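PDB 6NVM: rRNA adenine N-6-methyltransferase, which dimethylates the N6 atom of a single adenine in 23S rRNA using S-adenosyl-L-methionine, lowering ribosomal affinity for macrolide, lincosamide and streptogramin B antibiotics. Local coordinates for residues R86-I100 with K111-F125. Residues are numbered along the deposited sequence; the frame is centred on the assembly and turned at random. Where two conformers were deposited one is given.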
ATOM      1  N   ARG A  86      10.925 -17.997   5.693  1.00 24.47           N
ATOM      2  CA  ARG A  86      11.105 -18.720   6.953  1.00 26.01           C
ATOM      3  C   ARG A  86      10.675 -17.872   8.143  1.00 26.55           C
ATOM      4  O   ARG A  86      10.019 -18.365   9.073  1.00 28.33           O
ATOM      5  CB  ARG A  86      12.568 -19.128   7.117  1.00 29.50           C
ATOM      6  CG  ARG A  86      13.119 -20.044   6.027  1.00 29.30           C
ATOM      7  CD  ARG A  86      14.640 -20.169   6.145  1.00 30.17           C
ATOM      8  NE  ARG A  86      15.255 -20.733   4.942  1.00 29.81           N
ATOM      9  CZ  ARG A  86      15.613 -22.002   4.786  1.00 31.53           C
ATOM     10  NH1 ARG A  86      15.442 -22.886   5.763  1.00 34.72           N
ATOM     11  NH2 ARG A  86      16.167 -22.389   3.644  1.00 29.22           N
ATOM     12  N   GLU A  87      11.038 -16.590   8.135  1.00 27.82           N
ATOM     13  CA  GLU A  87      10.711 -15.734   9.267  1.00 27.23           C
ATOM     14  C   GLU A  87       9.225 -15.408   9.320  1.00 28.30           C
ATOM     15  O   GLU A  87       8.665 -15.267  10.414  1.00 30.37           O
ATOM     16  CB  GLU A  87      11.577 -14.478   9.215  1.00 31.22           C
ATOM     17  CG  GLU A  87      13.055 -14.864   9.284  1.00 35.95           C
ATOM     18  CD  GLU A  87      13.983 -13.721   9.608  1.00 40.11           C
ATOM     19  OE1 GLU A  87      13.506 -12.682  10.118  1.00 39.71           O
ATOM     20  OE2 GLU A  87      15.201 -13.876   9.352  1.00 39.98           O
ATOM     21  N   LEU A  88       8.564 -15.317   8.164  1.00 25.97           N
ATOM     22  CA  LEU A  88       7.114 -15.183   8.153  1.00 24.96           C
ATOM     23  C   LEU A  88       6.439 -16.437   8.693  1.00 25.19           C
ATOM     24  O   LEU A  88       5.468 -16.348   9.455  1.00 24.13           O
ATOM     25  CB  LEU A  88       6.621 -14.906   6.737  1.00 25.30           C
ATOM     26  CG  LEU A  88       7.188 -13.681   6.033  1.00 25.12           C
ATOM     27  CD1 LEU A  88       6.736 -13.670   4.580  1.00 26.35           C
ATOM     28  CD2 LEU A  88       6.765 -12.417   6.752  1.00 27.76           C
ATOM     29  N   ALA A  89       6.930 -17.612   8.292  1.00 26.56           N
ATOM     30  CA  ALA A  89       6.330 -18.872   8.720  1.00 26.90           C
ATOM     31  C   ALA A  89       6.497 -19.123  10.215  1.00 29.55           C
ATOM     32  O   ALA A  89       5.690 -19.850  10.800  1.00 30.48           O
ATOM     33  CB  ALA A  89       6.928 -20.034   7.933  1.00 25.88           C
ATOM     34  N   ASP A  90       7.513 -18.524  10.843  1.00 29.47           N
ATOM     35  CA  ASP A  90       7.680 -18.622  12.288  1.00 30.73           C
ATOM     36  C   ASP A  90       6.584 -17.899  13.061  1.00 34.41           C
ATOM     37  O   ASP A  90       6.359 -18.210  14.237  1.00 35.81           O
ATOM     38  CB  ASP A  90       9.024 -18.028  12.713  1.00 33.39           C
ATOM     39  CG  ASP A  90      10.197 -18.942  12.427  1.00 40.14           C
ATOM     40  OD1 ASP A  90       9.977 -20.144  12.181  1.00 41.69           O
ATOM     41  OD2 ASP A  90      11.345 -18.446  12.471  1.00 42.05           O
ATOM     42  N   ARG A  91       5.919 -16.928  12.441  1.00 27.57           N
ATOM     43  CA  ARG A  91       4.989 -16.052  13.137  1.00 29.18           C
ATOM     44  C   ARG A  91       3.541 -16.222  12.705  1.00 30.81           C
ATOM     45  O   ARG A  91       2.641 -15.972  13.509  1.00 32.69           O
ATOM     46  CB  ARG A  91       5.399 -14.587  12.922  1.00 30.52           C
ATOM     47  CG  ARG A  91       6.794 -14.239  13.449  1.00 33.26           C
ATOM     48  CD  ARG A  91       7.307 -12.927  12.852  1.00 37.37           C
ATOM     49  NE  ARG A  91       8.499 -12.426  13.539  1.00 38.80           N
ATOM     50  CZ  ARG A  91       9.738 -12.869  13.333  1.00 40.81           C
ATOM     51  NH1 ARG A  91       9.974 -13.843  12.463  1.00 36.68           N
ATOM     52  NH2 ARG A  91      10.751 -12.342  14.011  1.00 43.75           N
ATOM     53  N   ALA A  92       3.296 -16.635  11.464  1.00 29.83           N
ATOM     54  CA  ALA A  92       1.958 -16.717  10.897  1.00 31.52           C
ATOM     55  C   ALA A  92       1.450 -18.155  10.906  1.00 30.75           C
ATOM     56  O   ALA A  92       2.197 -19.112  11.116  1.00 30.97           O
ATOM     57  CB  ALA A  92       1.955 -16.171   9.464  1.00 31.24           C
ATOM     58  N   ARG A  93       0.146 -18.298  10.664  1.00 29.50           N
ATOM     59  CA  ARG A  93      -0.444 -19.630  10.588  1.00 29.19           C
ATOM     60  C   ARG A  93       0.216 -20.452   9.490  1.00 31.09           C
ATOM     61  O   ARG A  93       0.500 -21.643   9.674  1.00 29.35           O
ATOM     62  CB  ARG A  93      -1.948 -19.525  10.334  1.00 28.27           C
ATOM     63  CG  ARG A  93      -2.701 -20.839  10.532  1.00 32.87           C
ATOM     64  CD  ARG A  93      -4.179 -20.682  10.207  1.00 36.79           C
ATOM     65  NE  ARG A  93      -4.429 -20.663   8.768  1.00 38.50           N
ATOM     66  CZ  ARG A  93      -5.504 -20.127   8.197  1.00 38.08           C
ATOM     67  NH1 ARG A  93      -6.437 -19.542   8.934  1.00 39.43           N
ATOM     68  NH2 ARG A  93      -5.646 -20.175   6.881  1.00 36.21           N
ATOM     69  N   GLN A  94       0.449 -19.832   8.338  1.00 28.84           N
ATOM     70  CA  GLN A  94       1.012 -20.488   7.168  1.00 30.86           C
ATOM     71  C   GLN A  94       1.399 -19.408   6.172  1.00 25.54           C
ATOM     72  O   GLN A  94       0.917 -18.271   6.242  1.00 26.20           O
ATOM     73  CB  GLN A  94       0.020 -21.472   6.540  1.00 35.75           C
ATOM     74  CG  GLN A  94      -1.274 -20.821   6.097  1.00 39.34           C
ATOM     75  CD  GLN A  94      -2.312 -21.829   5.661  1.00 46.28           C
ATOM     76  OE1 GLN A  94      -3.334 -22.010   6.322  1.00 48.93           O
ATOM     77  NE2 GLN A  94      -2.056 -22.492   4.540  1.00 48.99           N
ATOM     78  N   VAL A  95       2.285 -19.771   5.253  1.00 25.98           N
ATOM     79  CA  VAL A  95       2.722 -18.878   4.191  1.00 26.47           C
ATOM     80  C   VAL A  95       2.504 -19.581   2.862  1.00 28.14           C
ATOM     81  O   VAL A  95       2.918 -20.734   2.684  1.00 28.00           O
ATOM     82  CB  VAL A  95       4.201 -18.470   4.341  1.00 26.91           C
ATOM     83  CG1 VAL A  95       4.599 -17.501   3.226  1.00 28.29           C
ATOM     84  CG2 VAL A  95       4.457 -17.866   5.712  1.00 29.64           C
ATOM     85  N   THR A  96       1.853 -18.889   1.939  1.00 26.42           N
ATOM     86  CA  THR A  96       1.725 -19.334   0.558  1.00 27.26           C
ATOM     87  C   THR A  96       2.585 -18.393  -0.271  1.00 27.06           C
ATOM     88  O   THR A  96       2.269 -17.204  -0.397  1.00 25.34           O
ATOM     89  CB  THR A  96       0.267 -19.325   0.108  1.00 29.00           C
ATOM     90  OG1 THR A  96      -0.511 -20.099   1.023  1.00 30.28           O
ATOM     91  CG2 THR A  96       0.135 -19.912  -1.285  1.00 28.40           C
ATOM     92  N   SER A  97       3.643 -18.938  -0.862  0.51 26.71           N
ATOM     93  CA  SER A  97       4.691 -18.164  -1.515  0.51 27.61           C
ATOM     94  C   SER A  97       4.638 -18.414  -3.017  0.51 27.85           C
ATOM     95  O   SER A  97       4.758 -19.561  -3.461  0.51 28.24           O
ATOM     96  CB  SER A  97       6.057 -18.554  -0.947  0.51 29.22           C
ATOM     97  OG  SER A  97       7.093 -17.789  -1.518  0.51 30.96           O
ATOM     98  N   TYR A  98       4.477 -17.345  -3.795  1.00 25.78           N
ATOM     99  CA  TYR A  98       4.322 -17.445  -5.236  1.00 26.70           C
ATOM    100  C   TYR A  98       5.655 -17.253  -5.948  1.00 29.30           C
ATOM    101  O   TYR A  98       6.342 -16.249  -5.743  1.00 32.09           O
ATOM    102  CB  TYR A  98       3.306 -16.412  -5.730  1.00 26.74           C
ATOM    103  CG  TYR A  98       1.897 -16.818  -5.388  1.00 25.95           C
ATOM    104  CD1 TYR A  98       1.400 -16.651  -4.099  1.00 28.14           C
ATOM    105  CD2 TYR A  98       1.073 -17.403  -6.339  1.00 30.34           C
ATOM    106  CE1 TYR A  98       0.121 -17.045  -3.775  1.00 29.16           C
ATOM    107  CE2 TYR A  98      -0.214 -17.802  -6.020  1.00 31.02           C
ATOM    108  CZ  TYR A  98      -0.682 -17.616  -4.739  1.00 30.07           C
ATOM    109  OH  TYR A  98      -1.957 -18.002  -4.407  1.00 32.83           O
ATOM    110  N   GLU A  99       6.004 -18.213  -6.801  1.00 26.92           N
ATOM    111  CA  GLU A  99       7.193 -18.123  -7.638  1.00 29.79           C
ATOM    112  C   GLU A  99       6.801 -18.483  -9.064  1.00 31.27           C
ATOM    113  O   GLU A  99       6.402 -19.618  -9.332  1.00 28.62           O
ATOM    114  CB  GLU A  99       8.297 -19.046  -7.121  1.00 29.86           C
ATOM    115  CG  GLU A  99       9.498 -19.150  -8.043  1.00 33.63           C
ATOM    116  CD  GLU A  99      10.001 -17.789  -8.472  1.00 38.44           C
ATOM    117  OE1 GLU A  99      10.376 -16.990  -7.587  1.00 38.80           O
ATOM    118  OE2 GLU A  99      10.004 -17.510  -9.689  1.00 36.80           O
ATOM    119  N   ILE A 100       6.912 -17.514  -9.978  1.00 31.90           N
ATOM    120  CA  ILE A 100       6.403 -17.722 -11.329  1.00 28.65           C
ATOM    121  C   ILE A 100       7.300 -18.660 -12.131  1.00 28.74           C
ATOM    122  O   ILE A 100       6.822 -19.349 -13.043  1.00 28.86           O
ATOM    123  CB  ILE A 100       6.233 -16.364 -12.038  1.00 31.59           C
ATOM    124  CG1 ILE A 100       5.395 -16.525 -13.306  1.00 36.54           C
ATOM    125  CG2 ILE A 100       7.592 -15.758 -12.365  1.00 32.39           C
ATOM    126  CD1 ILE A 100       4.995 -15.201 -13.955  1.00 39.85           C
ATOM    127  N   LYS A 111      13.998 -26.266  -0.751  0.64 35.68           N
ATOM    128  CA  LYS A 111      14.743 -25.527   0.267  0.64 37.48           C
ATOM    129  C   LYS A 111      13.918 -25.328   1.532  0.64 35.32           C
ATOM    130  O   LYS A 111      14.459 -25.359   2.645  0.64 35.10           O
ATOM    131  CB  LYS A 111      15.185 -24.170  -0.280  0.64 40.31           C
ATOM    132  CG  LYS A 111      16.467 -24.204  -1.086  0.64 44.05           C
ATOM    133  CD  LYS A 111      16.730 -22.880  -1.797  0.64 48.32           C
ATOM    134  CE  LYS A 111      16.850 -21.726  -0.817  0.64 50.18           C
ATOM    135  NZ  LYS A 111      17.263 -20.457  -1.481  0.64 51.02           N
ATOM    136  N   LEU A 112      12.612 -25.114   1.389  1.00 30.04           N
ATOM    137  CA  LEU A 112      11.753 -24.779   2.515  1.00 29.32           C
ATOM    138  C   LEU A 112      10.961 -25.970   3.047  1.00 33.14           C
ATOM    139  O   LEU A 112      10.069 -25.784   3.883  1.00 35.08           O
ATOM    140  CB  LEU A 112      10.794 -23.656   2.113  1.00 27.57           C
ATOM    141  CG  LEU A 112      11.482 -22.378   1.625  1.00 30.12           C
ATOM    142  CD1 LEU A 112      10.466 -21.365   1.100  1.00 26.98           C
ATOM    143  CD2 LEU A 112      12.336 -21.766   2.733  1.00 31.38           C
ATOM    144  N   SER A 113      11.273 -27.185   2.600  1.00 32.64           N
ATOM    145  CA  SER A 113      10.450 -28.339   2.944  1.00 38.76           C
ATOM    146  C   SER A 113      10.517 -28.690   4.425  1.00 37.92           C
ATOM    147  O   SER A 113       9.662 -29.441   4.902  1.00 35.95           O
ATOM    148  CB  SER A 113      10.863 -29.550   2.107  1.00 44.24           C
ATOM    149  OG  SER A 113      12.219 -29.888   2.332  1.00 45.34           O
ATOM    150  N   GLY A 114      11.504 -28.172   5.160  1.00 33.84           N
ATOM    151  CA  GLY A 114      11.545 -28.344   6.598  1.00 36.92           C
ATOM    152  C   GLY A 114      10.565 -27.489   7.372  1.00 36.26           C
ATOM    153  O   GLY A 114      10.543 -27.549   8.606  1.00 34.95           O
ATOM    154  N   HIS A 115       9.759 -26.682   6.682  1.00 31.14           N
ATOM    155  CA  HIS A 115       8.722 -25.867   7.311  1.00 31.64           C
ATOM    156  C   HIS A 115       7.356 -26.361   6.853  1.00 31.19           C
ATOM    157  O   HIS A 115       6.906 -26.000   5.755  1.00 30.20           O
ATOM    158  CB  HIS A 115       8.895 -24.391   6.952  1.00 30.88           C
ATOM    159  CG  HIS A 115      10.050 -23.743   7.640  1.00 31.08           C
ATOM    160  ND1 HIS A 115      11.351 -23.920   7.225  1.00 32.74           N
ATOM    161  CD2 HIS A 115      10.104 -22.936   8.724  1.00 29.08           C
ATOM    162  CE1 HIS A 115      12.157 -23.247   8.023  1.00 30.32           C
ATOM    163  NE2 HIS A 115      11.427 -22.639   8.940  1.00 32.77           N
ATOM    164  N   PRO A 116       6.645 -27.156   7.656  1.00 36.18           N
ATOM    165  CA  PRO A 116       5.384 -27.739   7.170  1.00 39.16           C
ATOM    166  C   PRO A 116       4.313 -26.713   6.839  1.00 35.31           C
ATOM    167  O   PRO A 116       3.386 -27.046   6.088  1.00 33.51           O
ATOM    168  CB  PRO A 116       4.948 -28.652   8.323  1.00 43.14           C
ATOM    169  CG  PRO A 116       5.625 -28.111   9.525  1.00 45.00           C
ATOM    170  CD  PRO A 116       6.926 -27.539   9.051  1.00 40.26           C
ATOM    171  N   ASN A 117       4.398 -25.483   7.356  1.00 28.22           N
ATOM    172  CA  ASN A 117       3.366 -24.485   7.103  1.00 29.89           C
ATOM    173  C   ASN A 117       3.737 -23.539   5.963  1.00 28.31           C
ATOM    174  O   ASN A 117       3.155 -22.450   5.856  1.00 27.41           O
ATOM    175  CB  ASN A 117       3.053 -23.688   8.374  1.00 26.74           C
ATOM    176  CG  ASN A 117       4.180 -22.758   8.786  1.00 27.74           C
ATOM    177  OD1 ASN A 117       5.342 -22.982   8.457  1.00 28.03           O
ATOM    178  ND2 ASN A 117       3.835 -21.708   9.525  1.00 31.08           N
ATOM    179  N   ILE A 118       4.689 -23.930   5.114  1.00 25.51           N
ATOM    180  CA  ILE A 118       5.032 -23.183   3.907  1.00 26.11           C
ATOM    181  C   ILE A 118       4.585 -23.988   2.697  1.00 26.73           C
ATOM    182  O   ILE A 118       4.873 -25.187   2.590  1.00 26.07           O
ATOM    183  CB  ILE A 118       6.535 -22.875   3.802  1.00 25.19           C
ATOM    184  CG1 ILE A 118       6.978 -21.929   4.921  1.00 27.78           C
ATOM    185  CG2 ILE A 118       6.836 -22.265   2.418  1.00 28.99           C
ATOM    186  CD1 ILE A 118       8.466 -21.577   4.886  1.00 26.99           C
ATOM    187  N   GLU A 119       3.903 -23.314   1.780  1.00 27.11           N
ATOM    188  CA  GLU A 119       3.531 -23.870   0.491  1.00 28.12           C
ATOM    189  C   GLU A 119       4.056 -22.933  -0.580  1.00 28.39           C
ATOM    190  O   GLU A 119       3.934 -21.711  -0.445  1.00 29.09           O
ATOM    191  CB  GLU A 119       2.012 -24.024   0.396  1.00 34.87           C
ATOM    192  CG  GLU A 119       1.502 -24.522  -0.938  1.00 48.26           C
ATOM    193  CD  GLU A 119      -0.011 -24.574  -0.985  1.00 62.99           C
ATOM    194  OE1 GLU A 119      -0.660 -24.003  -0.080  1.00 68.22           O
ATOM    195  OE2 GLU A 119      -0.555 -25.185  -1.926  1.00 69.75           O
ATOM    196  N   VAL A 120       4.668 -23.500  -1.616  1.00 25.98           N
ATOM    197  CA  VAL A 120       5.163 -22.746  -2.764  1.00 26.44           C
ATOM    198  C   VAL A 120       4.236 -23.015  -3.938  1.00 27.26           C
ATOM    199  O   VAL A 120       4.006 -24.175  -4.304  1.00 29.35           O
ATOM    200  CB  VAL A 120       6.610 -23.132  -3.119  1.00 28.19           C
ATOM    201  CG1 VAL A 120       7.062 -22.403  -4.385  1.00 29.18           C
ATOM    202  CG2 VAL A 120       7.530 -22.819  -1.968  1.00 29.91           C
ATOM    203  N   VAL A 121       3.706 -21.947  -4.523  1.00 25.63           N
ATOM    204  CA  VAL A 121       2.825 -22.024  -5.681  1.00 25.73           C
ATOM    205  C   VAL A 121       3.605 -21.537  -6.891  1.00 26.13           C
ATOM    206  O   VAL A 121       4.172 -20.438  -6.872  1.00 26.69           O
ATOM    207  CB  VAL A 121       1.545 -21.195  -5.483  1.00 29.44           C
ATOM    208  CG1 VAL A 121       0.633 -21.295  -6.731  1.00 30.45           C
ATOM    209  CG2 VAL A 121       0.810 -21.643  -4.219  1.00 28.90           C
ATOM    210  N   ASN A 122       3.632 -22.353  -7.941  1.00 28.06           N
ATOM    211  CA  ASN A 122       4.295 -21.995  -9.192  1.00 30.31           C
ATOM    212  C   ASN A 122       3.273 -21.280 -10.064  1.00 27.15           C
ATOM    213  O   ASN A 122       2.600 -21.886 -10.899  1.00 27.02           O
ATOM    214  CB  ASN A 122       4.864 -23.234  -9.871  1.00 29.89           C
ATOM    215  CG  ASN A 122       5.467 -22.944 -11.231  1.00 32.83           C
ATOM    216  OD1 ASN A 122       5.430 -23.794 -12.120  1.00 33.76           O
ATOM    217  ND2 ASN A 122       6.021 -21.749 -11.406  1.00 31.62           N
ATOM    218  N   ALA A 123       3.157 -19.971  -9.871  1.00 25.94           N
ATOM    219  CA  ALA A 123       2.157 -19.191 -10.586  1.00 28.44           C
ATOM    220  C   ALA A 123       2.504 -17.716 -10.488  1.00 26.61           C
ATOM    221  O   ALA A 123       3.283 -17.296  -9.629  1.00 28.18           O
ATOM    222  CB  ALA A 123       0.748 -19.426 -10.027  1.00 30.68           C
ATOM    223  N   ASP A 124       1.889 -16.944 -11.378  1.00 25.86           N
ATOM    224  CA  ASP A 124       1.949 -15.489 -11.361  1.00 26.66           C
ATOM    225  C   ASP A 124       1.021 -14.951 -10.276  1.00 28.79           C
ATOM    226  O   ASP A 124      -0.201 -15.130 -10.348  1.00 30.08           O
ATOM    227  CB  ASP A 124       1.549 -14.962 -12.738  1.00 30.43           C
ATOM    228  CG  ASP A 124       1.656 -13.453 -12.868  1.00 31.15           C
ATOM    229  OD1 ASP A 124       1.872 -12.742 -11.864  1.00 28.56           O
ATOM    230  OD2 ASP A 124       1.502 -12.978 -14.013  1.00 31.84           O
ATOM    231  N   PHE A 125       1.597 -14.277  -9.277  1.00 27.31           N
ATOM    232  CA  PHE A 125       0.791 -13.763  -8.176  1.00 25.87           C
ATOM    233  C   PHE A 125      -0.300 -12.819  -8.660  1.00 27.14           C
ATOM    234  O   PHE A 125      -1.360 -12.721  -8.029  1.00 27.26           O
ATOM    235  CB  PHE A 125       1.667 -13.034  -7.158  1.00 27.23           C
ATOM    236  CG  PHE A 125       0.880 -12.432  -6.031  1.00 26.02           C
ATOM    237  CD1 PHE A 125       0.415 -13.225  -4.999  1.00 29.01           C
ATOM    238  CD2 PHE A 125       0.557 -11.090  -6.032  1.00 29.34           C
ATOM    239  CE1 PHE A 125      -0.343 -12.685  -3.968  1.00 30.17           C
ATOM    240  CE2 PHE A 125      -0.192 -10.541  -4.996  1.00 26.34           C
ATOM    241  CZ  PHE A 125      -0.645 -11.338  -3.975  1.00 28.25           C
TER
HETATM  242  O   HOH W   1      16.893 -25.194   3.512  0.77 33.27           O
HETATM  243  O   HOH W   2       7.456 -22.644  10.235  0.57 28.93           O
HETATM  244  O   HOH W   3      12.267 -21.306  11.783  1.00 34.29           O
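Five backbone hydrogen bonds tie strand 94-98 to strand 118-121 in parallel register: Val95 N donates to Asn117 O and Glu99 N to Val121 O at the two ends; between them Glu119 N binds Val95 O, Ser97 N binds Glu119 O and Val121 N binds Ser97 O. Beyond each end an asparagine side chain holds backbone carbonyls of the other segment. Asn117 ND2 reaches across to helix 83-89 and binds Ala89 O at 2.9 Å, on a lone pair and within the amide plane, while a weak bond to Arg93 O helps fix the amide's rotation. Its CG sits between the backbone N and carbonyl carbon (chi1 70°), which turns the amide toward Ala89 and Arg93. At the other end Asn122 ND2 donates to Glu99 O at 3.0 Å and, weakly, to Ile100 O.

The strands belong to a beta-alpha-beta unit, connected by helix 102-111, at the edge of the Rossmann-like methyltransferase sheet; strand 118-121 is outermost and strand 73-77 flanks 94-98. Glu99, directly after strand 94-98, and Asp124, in the loop beyond strand 118-121, are predicted to bind S-adenosyl-L-methionine.

The Tyr98 ring is held between Val121 and Phe125. Val121 CB lies over one face, 4.1 Å from the ring centroid, and Phe125 points its edge at the opposite face in a T-shaped stack, planes 76° apart. Beside it, Thr96 CG2 and Val121 CG2 press together at 3.5 Å, a tight pair.

On the sheet's other side, Ala89 CB rests 3.6 Å from Ile118 CG1. Leu112 CD2 lies over one face of the Arg86 guanidinium, toward its rim; the guanidinium plane is nearly perpendicular to the His115 ring, and a water links Arg86 NH2 to Lys111 O.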